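Tailspike protein (Acinetobacter phage vB_ApiP_P1, PDB 6E1R) probably recognises and hydrolyses the surface polysaccharide of its Acinetobacter host, as the trimeric spike of the phage tail. Local coordinates at residues K52-S55 / T56-L59; R441-T444 / V445-V449. All coordinates share one frame; numbering follows the deposited sequence.

In the fold
The two contacts sit at opposite ends of a long chain, about 110 Å apart between centres and about 94 Å between nearest atoms. Interaction 1 comes first in sequence: it is the turn leaving strand 49-53, in the small mixed sheet near the N-terminus of the modelled chain. The middle of the chain is filled by stacked parallel strands, the beta-helix familiar from tailspikes. Interaction 2 follows that body, joining strand 435-443 to strand 448-455 in the antiparallel C-terminal domain. No sheet is common to both: interaction 1 bends the chain as it leaves a strand, interaction 2 reverses it between two sheets, and the elongated spike body lies between them.

Interaction 1. Residues K52-S55 / T56-L59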
loop_
_atom_site.group_PDB
_atom_site.type_symbol
_atom_site.label_atom_id
_atom_site.label_comp_id
_atom_site.label_asym_id
_atom_site.label_seq_id
_atom_site.Cartn_x
_atom_site.Cartn_y
_atom_site.Cartn_z
ATOM N N LYS A 52 -16.033 -10.872 -49.918
ATOM C CA LYS A 52 -16.663 -10.151 -51.010
ATOM C C LYS A 52 -15.616 -9.883 -52.080
ATOM O O LYS A 52 -14.471 -9.549 -51.766
ATOM C CB LYS A 52 -17.274 -8.833 -50.527
ATOM C CG LYS A 52 -18.022 -8.058 -51.599
ATOM C CD LYS A 52 -18.637 -6.788 -51.036
ATOM C CE LYS A 52 -19.769 -7.099 -50.070
ATOM N NZ LYS A 52 -20.359 -5.860 -49.490
ATOM N N TYR A 53 -16.001 -10.048 -53.340
ATOM C CA TYR A 53 -15.052 -9.907 -54.433
ATOM C C TYR A 53 -14.895 -8.445 -54.827
ATOM O O TYR A 53 -15.860 -7.674 -54.822
ATOM C CB TYR A 53 -15.494 -10.728 -55.641
ATOM C CG TYR A 53 -14.439 -10.840 -56.717
ATOM C CD1 TYR A 53 -14.471 -10.022 -57.838
ATOM C CD2 TYR A 53 -13.398 -11.753 -56.604
ATOM C CE1 TYR A 53 -13.507 -10.116 -58.821
ATOM C CE2 TYR A 53 -12.430 -11.856 -57.583
ATOM C CZ TYR A 53 -12.488 -11.035 -58.689
ATOM O OH TYR A 53 -11.526 -11.133 -59.666
ATOM N N ASP A 54 -13.666 -8.069 -55.174
ATOM C CA ASP A 54 -13.337 -6.718 -55.615
ATOM C C ASP A 54 -12.453 -6.846 -56.846
ATOM O O ASP A 54 -11.303 -7.286 -56.746
ATOM C CB ASP A 54 -12.630 -5.933 -54.508
ATOM C CG ASP A 54 -12.581 -4.440 -54.785
ATOM O OD1 ASP A 54 -12.439 -4.048 -55.962
ATOM O OD2 ASP A 54 -12.674 -3.656 -53.817
ATOM N N SER A 55 -12.987 -6.455 -58.006
ATOM C CA SER A 55 -12.234 -6.577 -59.249
ATOM C C SER A 55 -11.030 -5.646 -59.291
ATOM O O SER A 55 -10.082 -5.916 -60.034
ATOM C CB SER A 55 -13.143 -6.304 -60.448
ATOM O OG SER A 55 -13.712 -5.009 -60.376
ATOM N N THR A 56 -11.048 -4.559 -58.514
ATOM C CA THR A 56 -9.907 -3.651 -58.496
ATOM C C THR A 56 -8.682 -4.303 -57.869
ATOM O O THR A 56 -7.548 -3.955 -58.218
ATOM C CB THR A 56 -10.263 -2.368 -57.745
ATOM O OG1 THR A 56 -10.598 -2.683 -56.387
ATOM C CG2 THR A 56 -11.448 -1.675 -58.403
ATOM N N GLN A 57 -8.885 -5.244 -56.950
ATOM C CA GLN A 57 -7.806 -5.934 -56.255
ATOM C C GLN A 57 -7.793 -7.420 -56.594
ATOM O O GLN A 57 -7.462 -8.261 -55.759
ATOM C CB GLN A 57 -7.921 -5.737 -54.745
ATOM C CG GLN A 57 -8.011 -4.287 -54.317
ATOM C CD GLN A 57 -8.184 -4.144 -52.822
ATOM O OE1 GLN A 57 -7.405 -4.690 -52.040
ATOM N NE2 GLN A 57 -9.214 -3.413 -52.414
ATOM N N ALA A 58 -8.144 -7.759 -57.837
ATOM C CA ALA A 58 -8.221 -9.163 -58.229
ATOM C C ALA A 58 -6.860 -9.842 -58.175
ATOM O O ALA A 58 -6.779 -11.046 -57.903
ATOM C CB ALA A 58 -8.817 -9.287 -59.631
ATOM N N LEU A 59 -5.787 -9.097 -58.423
ATOM C CA LEU A 59 -4.441 -9.645 -58.402
ATOM C C LEU A 59 -3.763 -9.508 -57.041
ATOM O O LEU A 59 -2.615 -9.939 -56.889
ATOM C CB LEU A 59 -3.593 -8.970 -59.481
ATOM C CG LEU A 59 -4.022 -9.266 -60.921
ATOM C CD1 LEU A 59 -3.091 -8.595 -61.925
ATOM C CD2 LEU A 59 -4.104 -10.764 -61.169
#
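Asp54 curls back over the turn that follows strand 49-53, and its carboxylate meets Thr56 two residues on. Going outward from CB, the first torsion puts CG anti to the backbone N (chi1 -166°), which keeps the carboxylate beside the carbonyl carbon, on the side where the chain goes on. CB itself only carries the group, and CG simply bears the two oxygens. At the tip, OD1 accepts the backbone N-H of Thr56, with 3.0 Å from Thr56 N to Asp54 OD1; the donor arrives on the anti side, tilted 22° out of the carboxylate plane. This is an Asx turn. Thr56 OG1 sits against the same oxygen, but the modelled bond is implausibly short and its length is doubtful at this resolution. The other oxygen, OD2, looks across at the Gln57 amide, where Asp54 OD2 and Gln57 NE2 are 3.7 Å apart and the two planes stand 56° to each other.

The main chain closes the same bend: Gln57 N gives a hydrogen bond to Asp54 O at 3.2 Å, reaching it from above the carbonyl plane. A weak one follows from Ala58 N to Ser55 O at 3.5 Å. Beyond it, the Ala58 methyl CB comes obliquely to the end of the Tyr53 ring, 3.3 Å from Tyr53 OH; that ring also meets Trp70 edge-to-face. Asp31 of the same chain takes the N-H of Ser55 on its OD1, tying the bend to the segment before strand 34-37.

Asp54 thus accepts one amide on its side chain and another on its carbonyl. The Thr56 N-H on OD1 would probably favour the ionised carboxylate, while the Gln57 N-H closes the bend on the main chain; together they hold the turn from both main chain and side chain.

Interaction 2. Residues R441-T444 / V445-V449; sequences RDFT and VGSSV
Val449 lays its CG2 methyl over one face of the Phe443 ring, 3.8 Å from the centroid in a CH-pi contact that is offset toward the rim. The two methyls of Val449 divide the work: CG1, held anti to the backbone N (chi1 177°), turns to Arg441, and CG2 serves the ring. Bends at chi2 (-65°) and chi3 (81°) fold the Arg441 guanidinium back obliquely against the valine, with Arg441 NH1 3.4 Å from Val449 CG1. The bent chain is held at its polar end by Gly450 O on NH1 and Ile439 O on NE.

Closer to the bend, Ser447 points its hydroxyl inward, and OG accepts the amide of Thr444 (Thr444 N to Ser447 OG 2.8 Å). OG stands between the Ser447 backbone N and carbonyl carbon, facing the preceding strand. A water links this hydroxyl to Asp442 O. Ser447 N in turn bonds Thr444 O at 2.9 Å, closing a type II turn whose positive phi falls on Gly446.

The flanking strands pair elsewhere, Phe443 with Gly539 and Val449 with Ala531, and the buried ring also packs on Ala531, Ala533, Met543 and Phe519. Strands that face one another through side chains while belonging to different sheets are typical of a beta-arch in a sandwich-like antiparallel domain.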
loop_
_atom_site.group_PDB
_atom_site.type_symbol
_atom_site.label_atom_id
_atom_site.label_comp_id
_atom_site.label_asym_id
_atom_site.label_seq_id
_atom_site.Cartn_x
_atom_site.Cartn_y
_atom_site.Cartn_z
ATOM N N ARG A 441 43.105 6.822 29.384
ATOM C CA ARG A 441 43.574 7.963 30.165
ATOM C C ARG A 441 44.744 7.498 31.018
ATOM O O ARG A 441 44.560 6.942 32.104
ATOM C CB ARG A 441 42.446 8.541 31.012
ATOM C CG ARG A 441 41.200 8.945 30.226
ATOM C CD ARG A 441 41.476 10.103 29.269
ATOM N NE ARG A 441 42.100 9.668 28.020
ATOM C CZ ARG A 441 42.542 10.492 27.076
ATOM N NH1 ARG A 441 42.431 11.805 27.230
ATOM N NH2 ARG A 441 43.099 10.002 25.978
ATOM N N ASP A 442 45.957 7.716 30.517
ATOM C CA ASP A 442 47.169 7.218 31.155
ATOM C C ASP A 442 47.754 8.301 32.054
ATOM O O ASP A 442 48.019 9.419 31.599
ATOM C CB ASP A 442 48.183 6.779 30.100
ATOM C CG ASP A 442 47.596 5.797 29.105
ATOM O OD1 ASP A 442 46.755 4.969 29.516
ATOM O OD2 ASP A 442 47.968 5.854 27.914
ATOM N N PHE A 443 47.954 7.966 33.326
ATOM C CA PHE A 443 48.415 8.913 34.327
ATOM C C PHE A 443 49.744 8.470 34.919
ATOM O O PHE A 443 50.032 7.274 35.026
ATOM C CB PHE A 443 47.400 9.061 35.469
ATOM C CG PHE A 443 46.125 9.741 35.070
ATOM C CD1 PHE A 443 45.081 9.014 34.523
ATOM C CD2 PHE A 443 45.964 11.104 35.254
ATOM C CE1 PHE A 443 43.904 9.634 34.157
ATOM C CE2 PHE A 443 44.788 11.730 34.892
ATOM C CZ PHE A 443 43.756 10.995 34.343
ATOM N N THR A 444 50.551 9.454 35.297
ATOM C CA THR A 444 51.633 9.275 36.251
ATOM C C THR A 444 51.261 10.001 37.537
ATOM O O THR A 444 50.237 10.686 37.612
ATOM C CB THR A 444 52.965 9.791 35.693
ATOM O OG1 THR A 444 52.873 11.198 35.440
ATOM C CG2 THR A 444 53.315 9.072 34.399
ATOM N N VAL A 445 52.094 9.835 38.562
ATOM C CA VAL A 445 51.805 10.417 39.870
ATOM C C VAL A 445 51.659 11.928 39.739
ATOM O O VAL A 445 52.630 12.636 39.448
ATOM C CB VAL A 445 52.888 10.050 40.899
ATOM C CG1 VAL A 445 52.617 10.748 42.221
ATOM C CG2 VAL A 445 52.937 8.543 41.092
ATOM N N GLY A 446 50.442 12.426 39.950
ATOM C CA GLY A 446 50.171 13.847 39.897
ATOM C C GLY A 446 49.966 14.428 38.516
ATOM O O GLY A 446 49.850 15.653 38.391
ATOM N N SER A 447 49.914 13.600 37.475
ATOM C CA SER A 447 49.779 14.118 36.123
ATOM C C SER A 447 48.326 14.483 35.826
ATOM O O SER A 447 47.393 14.064 36.518
ATOM C CB SER A 447 50.281 13.099 35.101
ATOM O OG SER A 447 49.405 11.988 35.014
ATOM N N SER A 448 48.145 15.278 34.773
ATOM C CA SER A 448 46.832 15.756 34.355
ATOM C C SER A 448 46.546 15.282 32.938
ATOM O O SER A 448 47.412 15.371 32.062
ATOM C CB SER A 448 46.756 17.283 34.432
ATOM O OG SER A 448 46.965 17.736 35.757
ATOM N N VAL A 449 45.331 14.781 32.716
ATOM C CA VAL A 449 44.905 14.278 31.415
ATOM C C VAL A 449 43.516 14.824 31.120
ATOM O O VAL A 449 42.630 14.776 31.980
ATOM C CB VAL A 449 44.895 12.736 31.372
ATOM C CG1 VAL A 449 44.382 12.244 30.029
ATOM C CG2 VAL A 449 46.283 12.180 31.645
HETATM O O HOH W 1 49.701 11.605 32.229
#